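Local coordinates for CrtC domain-containing protein (Fusarium vanettenii 77-13-4, PDB 7A0Q) that probably hydrates the phytoalexin kievitone, as a secreted fungal kievitone hydratase built from lipocalin-like beta domains, at residues A[315-320]-A[340-345]. Sequence-based numbering, arbitrary orientation.
Sequences QTAYEG and EIVYST. With NAG (2-acetamido-2-deoxy-beta-D-glucopyranose), chain C; IMD (imidazole), chain F.
Tyr318 and Ile341 form an antiparallel hydrogen-bonded pair: Tyr318 N donates to Ile341 O at 2.9 Å, and Ile341 N donates to Tyr318 O at 2.8 Å. Past Ala317 and Val342, toward Thr316 and Tyr343, the chains move apart. Water 1 joins them there, accepting from Tyr343 N and lying 2.7 Å from Thr316 O. These strands, 317-328 and 331-343, are the last hairpin of the closed eight-stranded lipocalin-like barrel.

On one face, CB of Tyr318 packs against CB of Ile341 at 3.8 Å. CG of Tyr318 is anti to its own N (chi1 -163°), and the phenol runs away from strand 340-343. Its hydroxyl is hydrogen-bonded to Glu304 O and Ser301 OG.

The other face carries Ala317, Glu319, Glu340 and Val342. Ala317 CB touches Val342 CG2 at 3.7 Å. Glu319 and Glu340 lie side by side and point the same way, with their carboxylate planes 85° apart. Glu319 bends at chi2 (-87°), which brings its OE2 to 2.5 Å from Glu340 OE1. The other oxygen of Glu340, OE2, accepts from Trp219 NE1 and, at 2.6 Å, from N1 of an imidazole, probably from the crystallisation liquor. The imidazole is also hydrogen-bonded to Asp206 OD2.

Beyond the paired residues, Tyr343 OH shares a 2.7 Å hydrogen bond with O6 of the NAG of an attached glycan, at the edge of the ring and in its plane.

The contact thus packs Tyr318 on Ile341 on one face, while the other combines the Ala317-Val342 contact with two buried glutamates. One oxygen of Glu340 faces Glu319, and the other takes N-H donors from Trp219 and the imidazole.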
ATOM      1  N   GLN A 315       8.657 -12.505   3.730  1.00 18.12           N
ATOM      2  CA  GLN A 315       9.385 -11.275   4.025  1.00 15.60           C
ATOM      3  C   GLN A 315       9.765 -10.492   2.778  1.00 17.29           C
ATOM      4  O   GLN A 315      10.281  -9.372   2.902  1.00 19.01           O
ATOM      5  CB  GLN A 315      10.657 -11.591   4.821  1.00 21.11           C
ATOM      6  CG  GLN A 315      10.417 -12.141   6.210  1.00 20.47           C
ATOM      7  CD  GLN A 315      11.703 -12.638   6.852  1.00 26.58           C
ATOM      8  OE1 GLN A 315      12.800 -12.335   6.375  1.00 28.24           O
ATOM      9  NE2 GLN A 315      11.575 -13.403   7.931  1.00 27.31           N
ATOM     10  N   THR A 316       9.534 -11.044   1.587  1.00 17.56           N
ATOM     11  CA  THR A 316       9.996 -10.469   0.331  1.00 18.42           C
ATOM     12  C   THR A 316       8.813  -9.911  -0.447  1.00 19.90           C
ATOM     13  O   THR A 316       7.733 -10.506  -0.448  1.00 19.18           O
ATOM     14  CB  THR A 316      10.722 -11.540  -0.504  1.00 19.74           C
ATOM     15  OG1 THR A 316      11.863 -12.006   0.224  1.00 22.90           O
ATOM     16  CG2 THR A 316      11.179 -11.000  -1.844  1.00 23.68           C
ATOM     17  N   ALA A 317       9.004  -8.768  -1.110  1.00 18.56           N
ATOM     18  CA  ALA A 317       7.926  -8.265  -1.951  1.00 17.51           C
ATOM     19  C   ALA A 317       8.471  -7.322  -3.009  1.00 18.72           C
ATOM     20  O   ALA A 317       9.399  -6.554  -2.742  1.00 20.38           O
ATOM     21  CB  ALA A 317       6.860  -7.536  -1.123  1.00 17.73           C
ATOM     22  N   TYR A 318       7.874  -7.367  -4.198  1.00 18.06           N
ATOM     23  CA  TYR A 318       8.024  -6.262  -5.130  1.00 19.58           C
ATOM     24  C   TYR A 318       7.034  -5.176  -4.722  1.00 22.03           C
ATOM     25  O   TYR A 318       5.822  -5.415  -4.688  1.00 22.77           O
ATOM     26  CB  TYR A 318       7.793  -6.705  -6.576  1.00 19.73           C
ATOM     27  CG  TYR A 318       8.346  -5.695  -7.554  1.00 21.15           C
ATOM     28  CD1 TYR A 318       7.566  -4.640  -8.017  1.00 18.94           C
ATOM     29  CD2 TYR A 318       9.673  -5.772  -7.981  1.00 22.16           C
ATOM     30  CE1 TYR A 318       8.084  -3.698  -8.897  1.00 20.25           C
ATOM     31  CE2 TYR A 318      10.199  -4.831  -8.866  1.00 21.01           C
ATOM     32  CZ  TYR A 318       9.407  -3.795  -9.312  1.00 22.37           C
ATOM     33  OH  TYR A 318       9.929  -2.858 -10.179  1.00 21.72           O
ATOM     34  N   GLU A 319       7.543  -4.003  -4.360  1.00 22.09           N
ATOM     35  CA  GLU A 319       6.693  -2.903  -3.906  1.00 20.08           C
ATOM     36  C   GLU A 319       7.098  -1.680  -4.713  1.00 18.17           C
ATOM     37  O   GLU A 319       7.974  -0.918  -4.306  1.00 17.87           O
ATOM     38  CB  GLU A 319       6.836  -2.674  -2.419  1.00 21.44           C
ATOM     39  CG  GLU A 319       6.515  -3.863  -1.578  1.00 24.74           C
ATOM     40  CD  GLU A 319       5.049  -3.946  -1.242  1.00 27.08           C
ATOM     41  OE1 GLU A 319       4.271  -3.065  -1.676  1.00 23.75           O
ATOM     42  OE2 GLU A 319       4.683  -4.901  -0.530  1.00 24.76           O
ATOM     43  N   GLY A 320       6.447  -1.497  -5.857  1.00 18.35           N
ATOM     44  CA  GLY A 320       6.962  -0.600  -6.867  1.00 20.40           C
ATOM     45  C   GLY A 320       6.055   0.554  -7.235  1.00 16.98           C
ATOM     46  O   GLY A 320       4.853   0.383  -7.456  1.00 17.64           O
ATOM     47  N   GLU A 340       2.086  -4.131  -5.715  1.00 15.66           N
ATOM     48  CA  GLU A 340       2.682  -5.075  -4.782  1.00 14.81           C
ATOM     49  C   GLU A 340       2.609  -6.470  -5.380  1.00 18.76           C
ATOM     50  O   GLU A 340       1.542  -6.898  -5.834  1.00 17.19           O
ATOM     51  CB  GLU A 340       1.963  -5.035  -3.435  1.00 17.10           C
ATOM     52  CG  GLU A 340       2.367  -6.152  -2.508  1.00 16.38           C
ATOM     53  CD  GLU A 340       1.673  -6.050  -1.178  1.00 19.81           C
ATOM     54  OE1 GLU A 340       2.202  -5.343  -0.296  1.00 19.15           O
ATOM     55  OE2 GLU A 340       0.593  -6.649  -1.013  1.00 18.60           O
ATOM     56  N   ILE A 341       3.744  -7.168  -5.401  1.00 19.46           N
ATOM     57  CA  ILE A 341       3.802  -8.560  -5.833  1.00 18.92           C
ATOM     58  C   ILE A 341       4.384  -9.361  -4.687  1.00 16.46           C
ATOM     59  O   ILE A 341       5.530  -9.129  -4.279  1.00 17.88           O
ATOM     60  CB  ILE A 341       4.640  -8.753  -7.103  1.00 18.92           C
ATOM     61  CG1 ILE A 341       4.199  -7.779  -8.197  1.00 21.28           C
ATOM     62  CG2 ILE A 341       4.495 -10.182  -7.592  1.00 20.75           C
ATOM     63  CD1 ILE A 341       5.052  -7.858  -9.460  1.00 26.22           C
ATOM     64  N   VAL A 342       3.595 -10.290  -4.158  1.00 15.87           N
ATOM     65  CA  VAL A 342       3.965 -11.044  -2.968  1.00 16.28           C
ATOM     66  C   VAL A 342       3.761 -12.525  -3.238  1.00 16.76           C
ATOM     67  O   VAL A 342       2.742 -12.920  -3.810  1.00 19.48           O
ATOM     68  CB  VAL A 342       3.144 -10.616  -1.730  1.00 17.99           C
ATOM     69  CG1 VAL A 342       3.317 -11.628  -0.585  1.00 18.82           C
ATOM     70  CG2 VAL A 342       3.549  -9.215  -1.281  1.00 19.09           C
ATOM     71  N   TYR A 343       4.741 -13.329  -2.829  1.00 20.31           N
ATOM     72  CA  TYR A 343       4.616 -14.773  -2.698  1.00 18.14           C
ATOM     73  C   TYR A 343       4.651 -15.109  -1.214  1.00 18.70           C
ATOM     74  O   TYR A 343       5.621 -14.771  -0.521  1.00 20.14           O
ATOM     75  CB  TYR A 343       5.750 -15.486  -3.444  1.00 18.03           C
ATOM     76  CG  TYR A 343       5.591 -15.405  -4.938  1.00 19.74           C
ATOM     77  CD1 TYR A 343       5.877 -14.232  -5.635  1.00 20.72           C
ATOM     78  CD2 TYR A 343       5.131 -16.498  -5.659  1.00 19.48           C
ATOM     79  CE1 TYR A 343       5.702 -14.152  -7.013  1.00 23.21           C
ATOM     80  CE2 TYR A 343       4.950 -16.426  -7.026  1.00 20.06           C
ATOM     81  CZ  TYR A 343       5.247 -15.269  -7.702  1.00 20.56           C
ATOM     82  OH  TYR A 343       5.062 -15.228  -9.062  1.00 22.22           O
ATOM     83  N   SER A 344       3.592 -15.744  -0.714  1.00 19.84           N
ATOM     84  CA  SER A 344       3.648 -16.248   0.652  1.00 19.75           C
ATOM     85  C   SER A 344       4.405 -17.560   0.719  1.00 24.92           C
ATOM     86  O   SER A 344       4.828 -17.965   1.804  1.00 24.83           O
ATOM     87  CB  SER A 344       2.242 -16.413   1.235  1.00 21.88           C
ATOM     88  OG  SER A 344       1.538 -17.457   0.582  1.00 23.29           O
ATOM     89  N   THR A 345       4.572 -18.218  -0.426  1.00 20.78           N
ATOM     90  CA  THR A 345       5.441 -19.369  -0.579  1.00 20.43           C
ATOM     91  C   THR A 345       5.947 -19.373  -2.010  1.00 19.92           C
ATOM     92  O   THR A 345       5.250 -18.941  -2.934  1.00 25.72           O
ATOM     93  CB  THR A 345       4.726 -20.692  -0.272  1.00 26.66           C
ATOM     94  OG1 THR A 345       5.612 -21.783  -0.548  1.00 27.43           O
ATOM     95  CG2 THR A 345       3.476 -20.857  -1.138  1.00 25.25           C
TER
HETATM   96  C1  NAG C   1       1.107 -16.130  -8.860  1.00 22.12           C
HETATM   97  C2  NAG C   1       0.814 -15.143  -9.976  1.00 21.98           C
HETATM   98  C3  NAG C   1       0.708 -15.876 -11.315  1.00 19.98           C
HETATM   99  C4  NAG C   1       1.907 -16.783 -11.566  1.00 26.40           C
HETATM  100  C5  NAG C   1       2.217 -17.659 -10.360  1.00 23.96           C
HETATM  101  C6  NAG C   1       3.550 -18.356 -10.484  1.00 27.91           C
HETATM  102  C7  NAG C   1      -0.476 -13.090  -9.565  1.00 21.58           C
HETATM  103  C8  NAG C   1      -1.845 -12.518  -9.378  1.00 24.00           C
HETATM  104  N2  NAG C   1      -0.419 -14.413  -9.727  1.00 21.65           N
HETATM  105  O3  NAG C   1       0.606 -14.906 -12.353  1.00 23.45           O
HETATM  106  O4  NAG C   1       1.584 -17.666 -12.636  1.00 30.57           O
HETATM  107  O5  NAG C   1       2.297 -16.861  -9.169  1.00 24.44           O
HETATM  108  O6  NAG C   1       4.598 -17.409 -10.648  1.00 27.30           O
HETATM  109  O7  NAG C   1       0.531 -12.391  -9.546  1.00 22.65           O
HETATM  110  N1  IMD F 403      -0.855  -4.902   0.299  1.00 23.90           N
HETATM  111  C2  IMD F 403      -2.159  -4.552   0.393  1.00 22.73           C
HETATM  112  N3  IMD F 403      -2.234  -3.397   1.101  1.00 23.47           N
HETATM  113  C4  IMD F 403      -0.989  -3.022   1.441  1.00 26.41           C
HETATM  114  C5  IMD F 403      -0.117  -3.968   0.935  1.00 25.05           C
HETATM  115  O   HOH W   1       7.301 -12.766  -1.826  1.00 19.92           O